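Local coordinates for protein biliverdin reductase (Synechocystis sp., PDB 5B3V) that probably reduces biliverdin IX alpha to bilirubin, using NADPH held in its Rossmann-type nucleotide-binding domain, at residues V14-V19 / S38-F43; V78-I83 / V101-P106; A93-G98 / K126-E131. All blocks are in the same frame, centred on the assembly; numbering follows the deposited sequence.

Interaction 1 of 3, residues V14-V19 / S38-F43; sequences VRVGIV and SQLVSF
Ser38 pairs with Val14 at the start of the parallel ladder, its CB 3.6 Å from Val14 O, while its hydroxyl turns to the carbonyl oxygen of Phe32 in the preceding helix. Gln39 then grips the neighbouring strand from both ends of its backbone: its N donates to Val14 O, and its O receives Val16 N at 2.8 Å. Its extended side chain runs on the face shared with Arg15, whose guanidinium instead forms a salt bridge with Asp76. Leu40 lies on the other face, with Val16 and Ile18. With its CG anti to the backbone N (chi1 -178°), it brings CD1 to 3.8 Å from Ile18 CG1, the two side chains roughly perpendicular. Val41 is the extra residue of a beta bulge. Its N bonds to Val16 O at 2.7 Å, an oxygen that also accepts a weak bond from Ser42 N, and its CG2 branch meets Arg15 CB at 3.5 Å. Ser42 resumes the ladder one residue out of step: its O receives Ile18 N at 3.0 Å, and its OG stands 3.7 Å from Gly17 CA. Phe43 places CB near Ile18 O but carries its ring away, to Thr21 of the NADP site and the ring of Phe54. Strands 14-19 and 38-44, joined through helix 23-34, form the first beta-alpha-beta crossover of a Rossmann fold.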
loop_
_atom_site.group_PDB
_atom_site.type_symbol
_atom_site.label_atom_id
_atom_site.label_comp_id
_atom_site.label_asym_id
_atom_site.label_seq_id
_atom_site.Cartn_x
_atom_site.Cartn_y
_atom_site.Cartn_z
ATOM N N VAL A 14 8.443 -11.162 -19.893
ATOM C CA VAL A 14 7.124 -10.817 -19.379
ATOM C C VAL A 14 6.712 -9.477 -19.968
ATOM O O VAL A 14 7.309 -8.438 -19.661
ATOM C CB VAL A 14 7.110 -10.781 -17.840
ATOM C CG1 VAL A 14 5.692 -10.570 -17.328
ATOM C CG2 VAL A 14 7.706 -12.066 -17.275
ATOM N N ARG A 15 5.703 -9.496 -20.832
ATOM C CA ARG A 15 5.229 -8.294 -21.503
ATOM C C ARG A 15 4.216 -7.588 -20.609
ATOM O O ARG A 15 3.193 -8.175 -20.237
ATOM C CB ARG A 15 4.626 -8.651 -22.860
ATOM C CG ARG A 15 5.649 -9.220 -23.829
ATOM C CD ARG A 15 4.998 -9.786 -25.075
ATOM N NE ARG A 15 4.018 -10.819 -24.762
ATOM C CZ ARG A 15 3.225 -11.387 -25.663
ATOM N NH1 ARG A 15 3.303 -11.025 -26.937
ATOM N NH2 ARG A 15 2.363 -12.323 -25.295
ATOM N N VAL A 16 4.498 -6.331 -20.275
ATOM C CA VAL A 16 3.789 -5.605 -19.229
ATOM C C VAL A 16 3.009 -4.449 -19.843
ATOM O O VAL A 16 3.542 -3.699 -20.673
ATOM C CB VAL A 16 4.761 -5.083 -18.156
ATOM C CG1 VAL A 16 4.010 -4.277 -17.106
ATOM C CG2 VAL A 16 5.516 -6.237 -17.513
ATOM N N GLY A 17 1.754 -4.311 -19.433
ATOM C CA GLY A 17 1.001 -3.082 -19.621
ATOM C C GLY A 17 0.789 -2.432 -18.268
ATOM O O GLY A 17 0.451 -3.104 -17.289
ATOM N N ILE A 18 1.013 -1.122 -18.212
ATOM C CA ILE A 18 0.970 -0.365 -16.965
ATOM C C ILE A 18 -0.289 0.490 -16.959
ATOM O O ILE A 18 -0.575 1.192 -17.935
ATOM C CB ILE A 18 2.233 0.498 -16.786
ATOM C CG1 ILE A 18 3.411 -0.364 -16.312
ATOM C CG2 ILE A 18 1.975 1.638 -15.815
ATOM C CD1 ILE A 18 4.687 0.420 -16.050
ATOM N N VAL A 19 -1.047 0.426 -15.872
ATOM C CA VAL A 19 -2.282 1.190 -15.744
ATOM C C VAL A 19 -2.004 2.329 -14.771
ATOM O O VAL A 19 -1.912 2.120 -13.555
ATOM C CB VAL A 19 -3.455 0.319 -15.285
ATOM C CG1 VAL A 19 -4.662 1.187 -14.988
ATOM C CG2 VAL A 19 -3.793 -0.712 -16.353
ATOM N N SER A 38 11.811 -8.536 -18.719
ATOM C CA SER A 38 10.506 -7.914 -18.875
ATOM C C SER A 38 10.540 -6.839 -19.952
ATOM O O SER A 38 11.578 -6.223 -20.215
ATOM C CB SER A 38 10.024 -7.311 -17.554
ATOM O OG SER A 38 10.990 -6.416 -17.036
ATOM N N GLN A 39 9.369 -6.602 -20.541
ATOM C CA GLN A 39 9.207 -5.732 -21.699
ATOM C C GLN A 39 7.966 -4.876 -21.493
ATOM O O GLN A 39 6.850 -5.404 -21.445
ATOM C CB GLN A 39 9.090 -6.579 -22.976
ATOM C CG GLN A 39 8.810 -5.819 -24.258
ATOM C CD GLN A 39 8.675 -6.752 -25.452
ATOM O OE1 GLN A 39 9.294 -7.815 -25.494
ATOM N NE2 GLN A 39 7.865 -6.357 -26.428
ATOM N N LEU A 40 8.154 -3.564 -21.351
ATOM C CA LEU A 40 7.020 -2.660 -21.204
ATOM C C LEU A 40 6.378 -2.454 -22.568
ATOM O O LEU A 40 7.018 -1.941 -23.492
ATOM C CB LEU A 40 7.442 -1.322 -20.604
ATOM C CG LEU A 40 6.267 -0.358 -20.393
ATOM C CD1 LEU A 40 5.137 -1.045 -19.637
ATOM C CD2 LEU A 40 6.696 0.911 -19.672
ATOM N N VAL A 41 5.114 -2.843 -22.690
ATOM C CA VAL A 41 4.432 -2.893 -23.977
ATOM C C VAL A 41 3.466 -1.731 -24.150
ATOM O O VAL A 41 3.518 -1.018 -25.153
ATOM C CB VAL A 41 3.713 -4.250 -24.137
ATOM C CG1 VAL A 41 2.915 -4.276 -25.425
ATOM C CG2 VAL A 41 4.728 -5.370 -24.112
ATOM N N SER A 42 2.571 -1.524 -23.185
ATOM C CA SER A 42 1.539 -0.503 -23.300
ATOM C C SER A 42 1.344 0.173 -21.948
ATOM O O SER A 42 1.937 -0.222 -20.938
ATOM C CB SER A 42 0.228 -1.101 -23.820
ATOM O OG SER A 42 -0.206 -2.177 -23.005
ATOM N N PHE A 43 0.510 1.209 -21.937
ATOM C CA PHE A 43 0.165 1.915 -20.711
ATOM C C PHE A 43 -1.119 2.698 -20.947
ATOM O O PHE A 43 -1.470 3.010 -22.088
ATOM C CB PHE A 43 1.293 2.843 -20.248
ATOM C CG PHE A 43 1.294 4.189 -20.916
ATOM C CD1 PHE A 43 0.687 5.278 -20.312
ATOM C CD2 PHE A 43 1.906 4.364 -22.144
ATOM C CE1 PHE A 43 0.692 6.515 -20.925
ATOM C CE2 PHE A 43 1.916 5.598 -22.762
ATOM C CZ PHE A 43 1.309 6.674 -22.151
#

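Interaction 2 of 3, residues V78-I83 / V101-P106; sequences VLIATI and VVLEYP. With NAP (NADP nicotinamide-adenine-dinucleotide phosphate), chain E.
Three backbone hydrogen bonds zip Val78-Ile80 to Val102-Glu104 in regular parallel register: Val102 N to Val78 O, Ile80 N to Val102 O at 2.9 Å, and Glu104 N to Ile80 O. Apolar contacts form on both faces of this pair. On one, Leu79 CD1 meets Val102 CG1 at 3.8 Å. On the other, Ile80 and Leu103 project in parallel, with Ile80 CG2 and CD1 both against Leu103 CD2; Ile80 CG1 is anti to the carbonyl carbon (chi1 -64°), a turn that also carries CD1 to 3.7 Å from Val101 CG1.

Among the polar groups, the Glu104 chain bends at chi2 and turns its carboxylate toward the end of the first strand, OE1 reaching 3.3 Å from Ala81 CB. OE2 is held by a salt bridge to Arg28, although the carboxylate of Glu131 is also close by.

Contacts with the cofactor begin where the strands end. Glu104 CB packs 3.4 Å from NADP C1D, and Tyr105 O is 2.9 Å from the ribose hydroxyl O3D. The Tyr105 ring receives the nicotinamide over one face, C6N lying over its centre, 3.8 Å above the ring plane, while its OH bonds to Ser187 and to biliverdin. In the loop after strand 77-80, Ile83 CG2 touches the adenine at C5A. The Glu104-Tyr105-Pro106 run, with a cis peptide before the proline, probably corresponds to the Glu-Lys-Pro motif found in many Gfo/Idh/MocA enzymes, at the nicotinamide end of the Rossmann site.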
loop_
_atom_site.group_PDB
_atom_site.type_symbol
_atom_site.label_atom_id
_atom_site.label_comp_id
_atom_site.label_asym_id
_atom_site.label_seq_id
_atom_site.Cartn_x
_atom_site.Cartn_y
_atom_site.Cartn_z
ATOM N N VAL A 78 -0.621 -7.262 -16.170
ATOM C CA VAL A 78 -1.166 -5.925 -15.967
ATOM C C VAL A 78 -0.631 -5.391 -14.649
ATOM O O VAL A 78 -0.702 -6.074 -13.620
ATOM C CB VAL A 78 -2.705 -5.941 -15.968
ATOM C CG1 VAL A 78 -3.254 -4.585 -15.542
ATOM C CG2 VAL A 78 -3.235 -6.330 -17.336
ATOM N N LEU A 79 -0.087 -4.179 -14.674
ATOM C CA LEU A 79 0.366 -3.504 -13.466
ATOM C C LEU A 79 -0.579 -2.352 -13.172
ATOM O O LEU A 79 -0.669 -1.402 -13.956
ATOM C CB LEU A 79 1.800 -2.996 -13.602
ATOM C CG LEU A 79 2.316 -2.451 -12.271
ATOM C CD1 LEU A 79 3.631 -3.111 -11.909
ATOM C CD2 LEU A 79 2.451 -0.935 -12.307
ATOM N N ILE A 80 -1.263 -2.434 -12.039
ATOM C CA ILE A 80 -2.312 -1.491 -11.679
ATOM C C ILE A 80 -1.720 -0.527 -10.658
ATOM O O ILE A 80 -1.542 -0.869 -9.486
ATOM C CB ILE A 80 -3.548 -2.215 -11.143
ATOM C CG1 ILE A 80 -4.142 -3.094 -12.244
ATOM C CG2 ILE A 80 -4.573 -1.222 -10.638
ATOM C CD1 ILE A 80 -5.142 -4.105 -11.753
ATOM N N ALA A 81 -1.399 0.682 -11.114
ATOM C CA ALA A 81 -0.913 1.761 -10.266
ATOM C C ALA A 81 -1.726 3.025 -10.509
ATOM O O ALA A 81 -1.179 4.121 -10.663
ATOM C CB ALA A 81 0.574 2.018 -10.501
ATOM N N THR A 82 -3.047 2.887 -10.563
ATOM C CA THR A 82 -3.962 3.996 -10.779
ATOM C C THR A 82 -4.734 4.277 -9.490
ATOM O O THR A 82 -4.425 3.728 -8.426
ATOM C CB THR A 82 -4.902 3.691 -11.948
ATOM O OG1 THR A 82 -5.812 4.783 -12.134
ATOM C CG2 THR A 82 -5.689 2.418 -11.677
ATOM N N ILE A 83 -5.757 5.131 -9.592
ATOM C CA ILE A 83 -6.507 5.528 -8.409
ATOM C C ILE A 83 -7.152 4.304 -7.762
ATOM O O ILE A 83 -7.504 3.326 -8.435
ATOM C CB ILE A 83 -7.559 6.592 -8.766
ATOM C CG1 ILE A 83 -8.599 6.012 -9.724
ATOM C CG2 ILE A 83 -6.887 7.807 -9.380
ATOM C CD1 ILE A 83 -9.804 6.891 -9.918
ATOM N N VAL A 101 -1.618 -10.157 -12.507
ATOM C CA VAL A 101 -2.005 -8.846 -11.999
ATOM C C VAL A 101 -1.124 -8.494 -10.810
ATOM O O VAL A 101 -1.158 -9.182 -9.783
ATOM C CB VAL A 101 -3.492 -8.790 -11.606
ATOM C CG1 VAL A 101 -3.822 -7.442 -10.989
ATOM C CG2 VAL A 101 -4.373 -9.043 -12.820
ATOM N N VAL A 102 -0.342 -7.427 -10.951
ATOM C CA VAL A 102 0.370 -6.800 -9.845
ATOM C C VAL A 102 -0.339 -5.497 -9.508
ATOM O O VAL A 102 -0.610 -4.682 -10.398
ATOM C CB VAL A 102 1.847 -6.544 -10.195
ATOM C CG1 VAL A 102 2.464 -5.541 -9.225
ATOM C CG2 VAL A 102 2.630 -7.845 -10.186
ATOM N N LEU A 103 -0.637 -5.295 -8.228
ATOM C CA LEU A 103 -1.325 -4.099 -7.769
ATOM C C LEU A 103 -0.489 -3.373 -6.728
ATOM O O LEU A 103 0.184 -4.000 -5.904
ATOM C CB LEU A 103 -2.699 -4.421 -7.166
ATOM C CG LEU A 103 -3.856 -4.845 -8.067
ATOM C CD1 LEU A 103 -4.402 -6.187 -7.621
ATOM C CD2 LEU A 103 -4.950 -3.789 -8.044
ATOM N N GLU A 104 -0.528 -2.049 -6.792
ATOM C CA GLU A 104 -0.161 -1.222 -5.658
ATOM C C GLU A 104 -1.329 -1.219 -4.681
ATOM O O GLU A 104 -2.490 -1.171 -5.095
ATOM C CB GLU A 104 0.153 0.198 -6.122
ATOM C CG GLU A 104 1.629 0.513 -6.310
ATOM C CD GLU A 104 2.299 -0.365 -7.349
ATOM O OE1 GLU A 104 2.067 -0.148 -8.556
ATOM O OE2 GLU A 104 3.061 -1.273 -6.960
ATOM N N TYR A 105 -1.031 -1.292 -3.388
ATOM C CA TYR A 105 -2.103 -1.395 -2.397
ATOM C C TYR A 105 -2.984 -0.142 -2.424
ATOM O O TYR A 105 -2.510 0.939 -2.767
ATOM C CB TYR A 105 -1.533 -1.642 -0.989
ATOM C CG TYR A 105 -0.752 -0.504 -0.352
ATOM C CD1 TYR A 105 -1.397 0.625 0.144
ATOM C CD2 TYR A 105 0.626 -0.589 -0.198
ATOM C CE1 TYR A 105 -0.691 1.651 0.737
ATOM C CE2 TYR A 105 1.339 0.430 0.400
ATOM C CZ TYR A 105 0.678 1.546 0.863
ATOM O OH TYR A 105 1.387 2.562 1.457
ATOM N N PRO A 106 -4.273 -0.282 -2.068
ATOM C CA PRO A 106 -4.950 -1.497 -1.607
ATOM C C PRO A 106 -5.336 -2.446 -2.733
ATOM O O PRO A 106 -5.473 -2.024 -3.883
ATOM C CB PRO A 106 -6.200 -0.948 -0.921
ATOM C CG PRO A 106 -6.523 0.265 -1.715
ATOM C CD PRO A 106 -5.192 0.870 -2.088
HETATM P PA NAP E . -0.298 9.469 -8.535
HETATM O O1A NAP E . 1.128 9.822 -8.690
HETATM O O2A NAP E . -1.287 10.541 -8.311
HETATM O O5B NAP E . -0.732 8.667 -9.869
HETATM C C5B NAP E . -2.064 8.327 -10.261
HETATM C C4B NAP E . -2.197 8.108 -11.794
HETATM O O4B NAP E . -3.513 8.662 -11.426
HETATM C C3B NAP E . -2.104 9.044 -13.037
HETATM O O3B NAP E . -2.364 8.301 -14.232
HETATM C C2B NAP E . -3.240 9.932 -12.648
HETATM O O2B NAP E . -3.717 10.898 -13.633
HETATM C C1B NAP E . -4.238 8.772 -12.620
HETATM N N9A NAP E . -5.548 9.311 -12.250
HETATM C C8A NAP E . -5.740 10.375 -11.476
HETATM N N7A NAP E . -7.051 10.590 -11.404
HETATM C C5A NAP E . -7.666 9.678 -12.156
HETATM C C6A NAP E . -8.961 9.478 -12.402
HETATM N N6A NAP E . -9.804 10.319 -11.810
HETATM N N1A NAP E . -9.391 8.489 -13.200
HETATM C C2A NAP E . -8.441 7.646 -13.783
HETATM N N3A NAP E . -7.084 7.878 -13.508
HETATM C C4A NAP E . -6.731 8.906 -12.715
HETATM O O3 NAP E . -0.434 8.453 -7.279
HETATM P PN NAP E . 0.499 7.217 -6.813
HETATM O O1N NAP E . 1.005 7.510 -5.456
HETATM O O2N NAP E . 1.445 6.908 -7.906
HETATM O O5D NAP E . -0.546 5.997 -6.696
HETATM C C5D NAP E . -0.844 4.904 -7.560
HETATM C C4D NAP E . -1.664 3.871 -6.730
HETATM O O4D NAP E . -0.418 3.985 -5.911
HETATM C C3D NAP E . -2.509 3.925 -5.426
HETATM O O3D NAP E . -2.972 2.612 -5.105
HETATM C C2D NAP E . -1.455 4.350 -4.474
HETATM O O2D NAP E . -1.936 4.269 -3.129
HETATM C C1D NAP E . -0.591 3.169 -4.760
HETATM N N1N NAP E . 0.634 3.264 -3.942
HETATM C C2N NAP E . 1.488 4.348 -4.137
HETATM C C3N NAP E . 2.646 4.460 -3.380
HETATM C C7N NAP E . 3.502 5.529 -3.589
HETATM O O7N NAP E . 3.211 6.445 -4.354
HETATM N N7N NAP E . 4.616 5.494 -2.879
HETATM C C4N NAP E . 2.980 3.485 -2.447
HETATM C C5N NAP E . 2.130 2.405 -2.246
HETATM C C6N NAP E . 0.962 2.289 -2.992
HETATM P P2B NAP E . -2.970 12.179 -14.216
HETATM O O1X NAP E . -4.067 13.155 -14.259
HETATM O O2X NAP E . -1.897 12.456 -13.252
HETATM O O3X NAP E . -2.497 11.716 -15.541
#

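Interaction 3 of 3, residues A93-G98 / K126-E131; sequences AALQAG and KLLHVE. With NAP (NADP nicotinamide-adenine-dinucleotide phosphate), chain E.
Lys126 lays the end of its aliphatic chain against the flat carbonyl group of Gly98, with CE 3.2 Å from Gly98 O and CD a little farther off. A second flat group, the carboxylate of Glu131 at the far end of strand 128-131, belongs to the cofactor side: OE1 lies 3.5 Å from NADP C6N, and OE2 is held by the backbone N of Ile133. The lysine chain bends twice (chi2 -60°, chi3 -62°), curling toward the glycine. A water links its tip to the helix end, accepting from Lys126 NZ at 2.6 Å and donating to Gly98 O at 3.3 Å. That carbonyl belongs to the glycine of the Schellman motif closing helix 87-96, in which Gly98, with positive phi, sends its N back to Leu95 O. In the Rossmann domain helix 87-96 packs against strand 100-104, and Leu95 reaches beyond it to Leu128 of the sheet's edge strand. Leu95 makes the apolar part. Its CD2 rests 4.0 Å from Lys126 CB, the two side chains running antiparallel alongside one another, and its CD1 is 4.4 Å from Leu128 CD2. Val101 of strand 100-104 and Leu120 and Ala121 of helix 111-124 also touch Leu95.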
loop_
_atom_site.group_PDB
_atom_site.type_symbol
_atom_site.label_atom_id
_atom_site.label_comp_id
_atom_site.label_asym_id
_atom_site.label_seq_id
_atom_site.Cartn_x
_atom_site.Cartn_y
_atom_site.Cartn_z
ATOM N N ALA A 93 -11.182 -7.630 -14.350
ATOM C CA ALA A 93 -11.233 -7.772 -15.802
ATOM C C ALA A 93 -9.956 -8.403 -16.342
ATOM O O ALA A 93 -10.001 -9.236 -17.254
ATOM C CB ALA A 93 -11.478 -6.411 -16.456
ATOM N N ALA A 94 -8.806 -8.034 -15.771
ATOM C CA ALA A 94 -7.536 -8.556 -16.264
ATOM C C ALA A 94 -7.348 -10.027 -15.911
ATOM O O ALA A 94 -6.721 -10.768 -16.676
ATOM C CB ALA A 94 -6.378 -7.722 -15.714
ATOM N N LEU A 95 -7.874 -10.469 -14.765
ATOM C CA LEU A 95 -7.775 -11.881 -14.409
ATOM C C LEU A 95 -8.669 -12.737 -15.297
ATOM O O LEU A 95 -8.275 -13.833 -15.716
ATOM C CB LEU A 95 -8.125 -12.073 -12.936
ATOM C CG LEU A 95 -7.074 -11.552 -11.958
ATOM C CD1 LEU A 95 -7.587 -11.593 -10.530
ATOM C CD2 LEU A 95 -5.793 -12.356 -12.097
ATOM N N GLN A 96 -9.881 -12.253 -15.589
ATOM C CA GLN A 96 -10.741 -12.929 -16.553
ATOM C C GLN A 96 -10.061 -13.041 -17.912
ATOM O O GLN A 96 -10.131 -14.087 -18.567
ATOM C CB GLN A 96 -12.066 -12.179 -16.686
ATOM C CG GLN A 96 -12.973 -12.259 -15.468
ATOM C CD GLN A 96 -14.023 -11.160 -15.451
ATOM O OE1 GLN A 96 -13.964 -10.215 -16.238
ATOM N NE2 GLN A 96 -14.990 -11.281 -14.550
ATOM N N ALA A 97 -9.396 -11.972 -18.349
ATOM C CA ALA A 97 -8.657 -11.966 -19.605
ATOM C C ALA A 97 -7.341 -12.737 -19.525
ATOM O O ALA A 97 -6.572 -12.715 -20.491
ATOM C CB ALA A 97 -8.389 -10.526 -20.054
ATOM N N GLY A 98 -7.063 -13.399 -18.404
ATOM C CA GLY A 98 -5.927 -14.295 -18.325
ATOM C C GLY A 98 -4.580 -13.637 -18.136
ATOM O O GLY A 98 -3.566 -14.180 -18.587
ATOM N N LYS A 126 -3.461 -17.473 -12.156
ATOM C CA LYS A 126 -2.676 -16.303 -12.510
ATOM C C LYS A 126 -2.172 -15.605 -11.255
ATOM O O LYS A 126 -2.812 -15.649 -10.200
ATOM C CB LYS A 126 -3.497 -15.323 -13.355
ATOM C CG LYS A 126 -4.173 -15.959 -14.555
ATOM C CD LYS A 126 -3.153 -16.570 -15.499
ATOM C CE LYS A 126 -2.210 -15.519 -16.056
ATOM N NZ LYS A 126 -1.295 -16.099 -17.077
ATOM N N LEU A 127 -1.016 -14.959 -11.383
ATOM C CA LEU A 127 -0.422 -14.260 -10.252
ATOM C C LEU A 127 -1.276 -13.068 -9.847
ATOM O O LEU A 127 -1.618 -12.222 -10.680
ATOM C CB LEU A 127 0.988 -13.787 -10.597
ATOM C CG LEU A 127 1.587 -12.850 -9.542
ATOM C CD1 LEU A 127 1.824 -13.591 -8.231
ATOM C CD2 LEU A 127 2.865 -12.192 -10.038
ATOM N N LEU A 128 -1.611 -12.998 -8.562
ATOM C CA LEU A 128 -2.275 -11.834 -7.979
ATOM C C LEU A 128 -1.425 -11.384 -6.797
ATOM O O LEU A 128 -1.500 -11.969 -5.712
ATOM C CB LEU A 128 -3.699 -12.157 -7.548
ATOM C CG LEU A 128 -4.445 -11.016 -6.855
ATOM C CD1 LEU A 128 -4.476 -9.785 -7.743
ATOM C CD2 LEU A 128 -5.852 -11.444 -6.483
ATOM N N HIS A 129 -0.615 -10.352 -7.012
ATOM C CA HIS A 129 0.296 -9.840 -6.000
ATOM C C HIS A 129 -0.040 -8.389 -5.696
ATOM O O HIS A 129 -0.234 -7.585 -6.615
ATOM C CB HIS A 129 1.749 -9.956 -6.463
ATOM C CG HIS A 129 2.709 -9.157 -5.636
ATOM N ND1 HIS A 129 3.063 -9.513 -4.352
ATOM C CD2 HIS A 129 3.380 -8.012 -5.909
ATOM C CE1 HIS A 129 3.917 -8.626 -3.873
ATOM N NE2 HIS A 129 4.125 -7.705 -4.797
ATOM N N VAL A 130 -0.116 -8.061 -4.409
ATOM C CA VAL A 130 -0.254 -6.685 -3.950
ATOM C C VAL A 130 1.090 -6.229 -3.404
ATOM O O VAL A 130 1.685 -6.897 -2.550
ATOM C CB VAL A 130 -1.357 -6.547 -2.886
ATOM C CG1 VAL A 130 -1.441 -5.103 -2.401
ATOM C CG2 VAL A 130 -2.692 -6.999 -3.449
ATOM N N GLU A 131 1.573 -5.101 -3.911
ATOM C CA GLU A 131 2.826 -4.539 -3.433
ATOM C C GLU A 131 2.644 -3.961 -2.034
ATOM O O GLU A 131 1.622 -3.341 -1.727
ATOM C CB GLU A 131 3.320 -3.468 -4.409
ATOM C CG GLU A 131 4.244 -2.405 -3.824
ATOM C CD GLU A 131 3.488 -1.291 -3.121
ATOM O OE1 GLU A 131 2.490 -0.802 -3.685
ATOM O OE2 GLU A 131 3.884 -0.922 -1.998
HETATM P PA NAP E . -0.298 9.469 -8.535
HETATM O O1A NAP E . 1.128 9.822 -8.690
HETATM O O2A NAP E . -1.287 10.541 -8.311
HETATM O O5B NAP E . -0.732 8.667 -9.869
HETATM C C5B NAP E . -2.064 8.327 -10.261
HETATM C C4B NAP E . -2.197 8.108 -11.794
HETATM O O4B NAP E . -3.513 8.662 -11.426
HETATM C C3B NAP E . -2.104 9.044 -13.037
HETATM O O3B NAP E . -2.364 8.301 -14.232
HETATM C C2B NAP E . -3.240 9.932 -12.648
HETATM O O2B NAP E . -3.717 10.898 -13.633
HETATM C C1B NAP E . -4.238 8.772 -12.620
HETATM N N9A NAP E . -5.548 9.311 -12.250
HETATM C C8A NAP E . -5.740 10.375 -11.476
HETATM N N7A NAP E . -7.051 10.590 -11.404
HETATM C C5A NAP E . -7.666 9.678 -12.156
HETATM C C6A NAP E . -8.961 9.478 -12.402
HETATM N N6A NAP E . -9.804 10.319 -11.810
HETATM N N1A NAP E . -9.391 8.489 -13.200
HETATM C C2A NAP E . -8.441 7.646 -13.783
HETATM N N3A NAP E . -7.084 7.878 -13.508
HETATM C C4A NAP E . -6.731 8.906 -12.715
HETATM O O3 NAP E . -0.434 8.453 -7.279
HETATM P PN NAP E . 0.499 7.217 -6.813
HETATM O O1N NAP E . 1.005 7.510 -5.456
HETATM O O2N NAP E . 1.445 6.908 -7.906
HETATM O O5D NAP E . -0.546 5.997 -6.696
HETATM C C5D NAP E . -0.844 4.904 -7.560
HETATM C C4D NAP E . -1.664 3.871 -6.730
HETATM O O4D NAP E . -0.418 3.985 -5.911
HETATM C C3D NAP E . -2.509 3.925 -5.426
HETATM O O3D NAP E . -2.972 2.612 -5.105
HETATM C C2D NAP E . -1.455 4.350 -4.474
HETATM O O2D NAP E . -1.936 4.269 -3.129
HETATM C C1D NAP E . -0.591 3.169 -4.760
HETATM N N1N NAP E . 0.634 3.264 -3.942
HETATM C C2N NAP E . 1.488 4.348 -4.137
HETATM C C3N NAP E . 2.646 4.460 -3.380
HETATM C C7N NAP E . 3.502 5.529 -3.589
HETATM O O7N NAP E . 3.211 6.445 -4.354
HETATM N N7N NAP E . 4.616 5.494 -2.879
HETATM C C4N NAP E . 2.980 3.485 -2.447
HETATM C C5N NAP E . 2.130 2.405 -2.246
HETATM C C6N NAP E . 0.962 2.289 -2.992
HETATM P P2B NAP E . -2.970 12.179 -14.216
HETATM O O1X NAP E . -4.067 13.155 -14.259
HETATM O O2X NAP E . -1.897 12.456 -13.252
HETATM O O3X NAP E . -2.497 11.716 -15.541
HETATM O O HOH W 1 -0.301 -14.238 -18.577
#

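All three contacts belong to the parallel sheet of the Rossmann domain and its helices. Interaction 1 closes along the chain before the others open, whereas interactions 2 and 3 cross, their segments alternating. Strands 14-19 and 77-80 are neighbours, so interactions 1 and 2, with centres 13 Å apart, join directly, Gly17 O lying 2.9 Å from Leu79 N. Interaction 2 meets interaction 3 through strands 100-104 and 128-131, where Leu103 O is 2.7 Å from Glu131 N. Interactions 1 and 3 do not touch, their nearest atoms being about 7 Å apart. Segments 101-106 and 126-131 both reach NADP, through Tyr105 and Glu131, which come together at the nicotinamide.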